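Local atomic coordinates of putative phosphomannomutase (Thermus thermophilus, PDB entry 1TUO), a protein that probably interconverts sugar phosphates as a magnesium-dependent phosphohexose mutase family member, perhaps acting as a phosphopentomutase. Residues Arg284-Lys289 with Gly307-Pro312. Numbering follows the deposited sequence.
Sequences RGRAVK and GVTTTP
Ala287 and Lys289 do the backbone pairing for strand 286-290, each using both its N-H and its C=O toward strand 308-311. Ala287 N donates to Gly307 O (2.9 Å) and Ala287 O receives Thr309 N; two residues further on, Lys289 N reaches Thr309 O in an almost straight line with that carbonyl (C=O...N angle 174°), and Lys289 O accepts Thr311 N at 2.9 Å. Between these bonds, CA-H groups of Val308 and Thr310 lean on the same two acceptor oxygens. Side chains also meet on both faces of the sheet. On the face of Val288 and Thr309, Arg286 runs extended beyond CG and brings NH1 to Thr309 OG1 (3.0 Å), the hydroxyl lying at the guanidinium edge and in its plane; Val288 CG1 meets Thr311 CG2 at 3.9 Å. On the other face Lys289 CG, set between the backbone N and carbonyl carbon (chi1 55°), rests 3.9 Å from Val308 CG1, while CE passes Thr310 OG1. The pairing illustrates the beta-alpha-beta crossover: two parallel strands, their axes 19° apart, joined through helix 296-304 in alpha/beta/alpha domain III of the mutase, with 308-311 an outermost strand of its sheet. On its other side the inner strand 286-290 continues the pattern: Arg286 bonds by its backbone to Asp326 and Phe328, and Val288 to Ile329 and Gly331. Further out, Glu321 forms a salt bridge with Arg286 NH2, and together with the Thr309 bond this probably limits rotation of the guanidinium; a leucine here would probably leave Thr309 OG1 without this donor and the Glu321 carboxylate without this salt-bridge partner. Lys289 NZ is held by a salt bridge to Asp298 of the crossover helix and by the carbonyls of Val293 and Thr294.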
ATOM      1  N   ARG A 284       1.024  16.510 -14.952  1.00 36.55           N
ATOM      2  CA  ARG A 284       2.323  16.411 -15.599  1.00 37.00           C
ATOM      3  C   ARG A 284       3.400  16.016 -14.605  1.00 35.33           C
ATOM      4  O   ARG A 284       3.178  16.022 -13.394  1.00 35.04           O
ATOM      5  CB  ARG A 284       2.692  17.738 -16.267  1.00 39.19           C
ATOM      6  CG  ARG A 284       2.762  17.652 -17.785  1.00 41.66           C
ATOM      7  CD  ARG A 284       1.464  17.105 -18.358  1.00 43.39           C
ATOM      8  NE  ARG A 284       1.519  16.924 -19.807  1.00 45.62           N
ATOM      9  CZ  ARG A 284       0.523  16.423 -20.530  1.00 46.12           C
ATOM     10  NH1 ARG A 284      -0.606  16.052 -19.941  1.00 47.20           N
ATOM     11  NH2 ARG A 284       0.652  16.298 -21.844  1.00 49.15           N
ATOM     12  N   GLY A 285       4.568  15.674 -15.132  1.00 33.51           N
ATOM     13  CA  GLY A 285       5.669  15.265 -14.284  1.00 32.03           C
ATOM     14  C   GLY A 285       6.045  13.837 -14.619  1.00 30.62           C
ATOM     15  O   GLY A 285       5.802  13.368 -15.727  1.00 31.65           O
ATOM     16  N   ARG A 286       6.629  13.137 -13.660  1.00 28.44           N
ATOM     17  CA  ARG A 286       7.042  11.762 -13.894  1.00 27.09           C
ATOM     18  C   ARG A 286       6.283  10.767 -13.028  1.00 25.33           C
ATOM     19  O   ARG A 286       5.670  11.128 -12.024  1.00 21.97           O
ATOM     20  CB  ARG A 286       8.541  11.634 -13.628  1.00 29.07           C
ATOM     21  CG  ARG A 286       8.929  12.219 -12.289  1.00 30.10           C
ATOM     22  CD  ARG A 286      10.432  12.257 -12.054  1.00 30.27           C
ATOM     23  NE  ARG A 286      10.710  12.889 -10.767  1.00 29.31           N
ATOM     24  CZ  ARG A 286      11.484  12.371  -9.819  1.00 29.56           C
ATOM     25  NH1 ARG A 286      12.082  11.196  -9.999  1.00 28.81           N
ATOM     26  NH2 ARG A 286      11.647  13.024  -8.680  1.00 28.91           N
ATOM     27  N   ALA A 287       6.312   9.511 -13.450  1.00 23.24           N
ATOM     28  CA  ALA A 287       5.679   8.433 -12.709  1.00 22.87           C
ATOM     29  C   ALA A 287       6.849   7.696 -12.070  1.00 22.51           C
ATOM     30  O   ALA A 287       7.904   7.554 -12.691  1.00 22.83           O
ATOM     31  CB  ALA A 287       4.927   7.506 -13.664  1.00 23.39           C
ATOM     32  N   VAL A 288       6.676   7.237 -10.834  1.00 21.21           N
ATOM     33  CA  VAL A 288       7.739   6.518 -10.143  1.00 21.13           C
ATOM     34  C   VAL A 288       7.261   5.092  -9.889  1.00 21.67           C
ATOM     35  O   VAL A 288       6.127   4.884  -9.471  1.00 22.25           O
ATOM     36  CB  VAL A 288       8.088   7.197  -8.799  1.00 20.21           C
ATOM     37  CG1 VAL A 288       9.345   6.563  -8.204  1.00 21.38           C
ATOM     38  CG2 VAL A 288       8.274   8.698  -9.010  1.00 22.22           C
ATOM     39  N   LYS A 289       8.121   4.116 -10.162  1.00 21.79           N
ATOM     40  CA  LYS A 289       7.763   2.708  -9.977  1.00 20.98           C
ATOM     41  C   LYS A 289       8.941   1.909  -9.449  1.00 22.41           C
ATOM     42  O   LYS A 289      10.091   2.227  -9.745  1.00 21.39           O
ATOM     43  CB  LYS A 289       7.318   2.098 -11.315  1.00 21.36           C
ATOM     44  CG  LYS A 289       8.357   2.249 -12.432  1.00 22.30           C
ATOM     45  CD  LYS A 289       8.081   1.343 -13.640  1.00 25.04           C
ATOM     46  CE  LYS A 289       8.962   0.092 -13.608  1.00 25.42           C
ATOM     47  NZ  LYS A 289       8.896  -0.719 -14.867  1.00 27.72           N
ATOM     48  N   GLY A 307       8.050  11.219 -18.097  1.00 24.85           N
ATOM     49  CA  GLY A 307       9.178  10.459 -17.602  1.00 25.67           C
ATOM     50  C   GLY A 307       8.791   9.368 -16.628  1.00 24.88           C
ATOM     51  O   GLY A 307       7.729   9.422 -16.004  1.00 24.97           O
ATOM     52  N   VAL A 308       9.655   8.365 -16.516  1.00 24.55           N
ATOM     53  CA  VAL A 308       9.421   7.258 -15.596  1.00 23.15           C
ATOM     54  C   VAL A 308      10.706   6.962 -14.848  1.00 22.44           C
ATOM     55  O   VAL A 308      11.742   6.691 -15.454  1.00 23.70           O
ATOM     56  CB  VAL A 308       8.969   5.985 -16.337  1.00 22.82           C
ATOM     57  CG1 VAL A 308       8.763   4.849 -15.337  1.00 22.42           C
ATOM     58  CG2 VAL A 308       7.683   6.256 -17.088  1.00 21.72           C
ATOM     59  N   THR A 309      10.631   7.035 -13.522  1.00 20.64           N
ATOM     60  CA  THR A 309      11.774   6.767 -12.665  1.00 20.73           C
ATOM     61  C   THR A 309      11.593   5.395 -12.044  1.00 20.95           C
ATOM     62  O   THR A 309      10.525   5.095 -11.529  1.00 20.15           O
ATOM     63  CB  THR A 309      11.871   7.808 -11.538  1.00 21.09           C
ATOM     64  OG1 THR A 309      12.135   9.098 -12.108  1.00 22.51           O
ATOM     65  CG2 THR A 309      12.982   7.438 -10.559  1.00 21.26           C
ATOM     66  N   THR A 310      12.632   4.567 -12.104  1.00 22.07           N
ATOM     67  CA  THR A 310      12.580   3.226 -11.533  1.00 22.55           C
ATOM     68  C   THR A 310      13.440   3.180 -10.282  1.00 23.00           C
ATOM     69  O   THR A 310      14.596   3.605 -10.294  1.00 23.77           O
ATOM     70  CB  THR A 310      13.085   2.171 -12.535  1.00 23.21           C
ATOM     71  OG1 THR A 310      12.261   2.203 -13.706  1.00 23.88           O
ATOM     72  CG2 THR A 310      13.031   0.772 -11.924  1.00 24.52           C
ATOM     73  N   THR A 311      12.870   2.660  -9.203  1.00 23.35           N
ATOM     74  CA  THR A 311      13.571   2.573  -7.931  1.00 25.05           C
ATOM     75  C   THR A 311      13.610   1.142  -7.411  1.00 25.90           C
ATOM     76  O   THR A 311      12.846   0.289  -7.851  1.00 24.24           O
ATOM     77  CB  THR A 311      12.863   3.407  -6.865  1.00 25.61           C
ATOM     78  OG1 THR A 311      11.540   2.888  -6.666  1.00 27.43           O
ATOM     79  CG2 THR A 311      12.769   4.863  -7.301  1.00 27.54           C
ATOM     80  N   PRO A 312      14.529   0.860  -6.478  1.00 27.02           N
ATOM     81  CA  PRO A 312      14.608  -0.494  -5.924  1.00 27.42           C
ATOM     82  C   PRO A 312      13.320  -0.685  -5.132  1.00 27.54           C
ATOM     83  O   PRO A 312      12.622   0.288  -4.846  1.00 27.10           O
ATOM     84  CB  PRO A 312      15.825  -0.416  -5.008  1.00 28.02           C
ATOM     85  CG  PRO A 312      16.698   0.606  -5.693  1.00 27.71           C
ATOM     86  CD  PRO A 312      15.689   1.669  -6.064  1.00 28.28           C
TER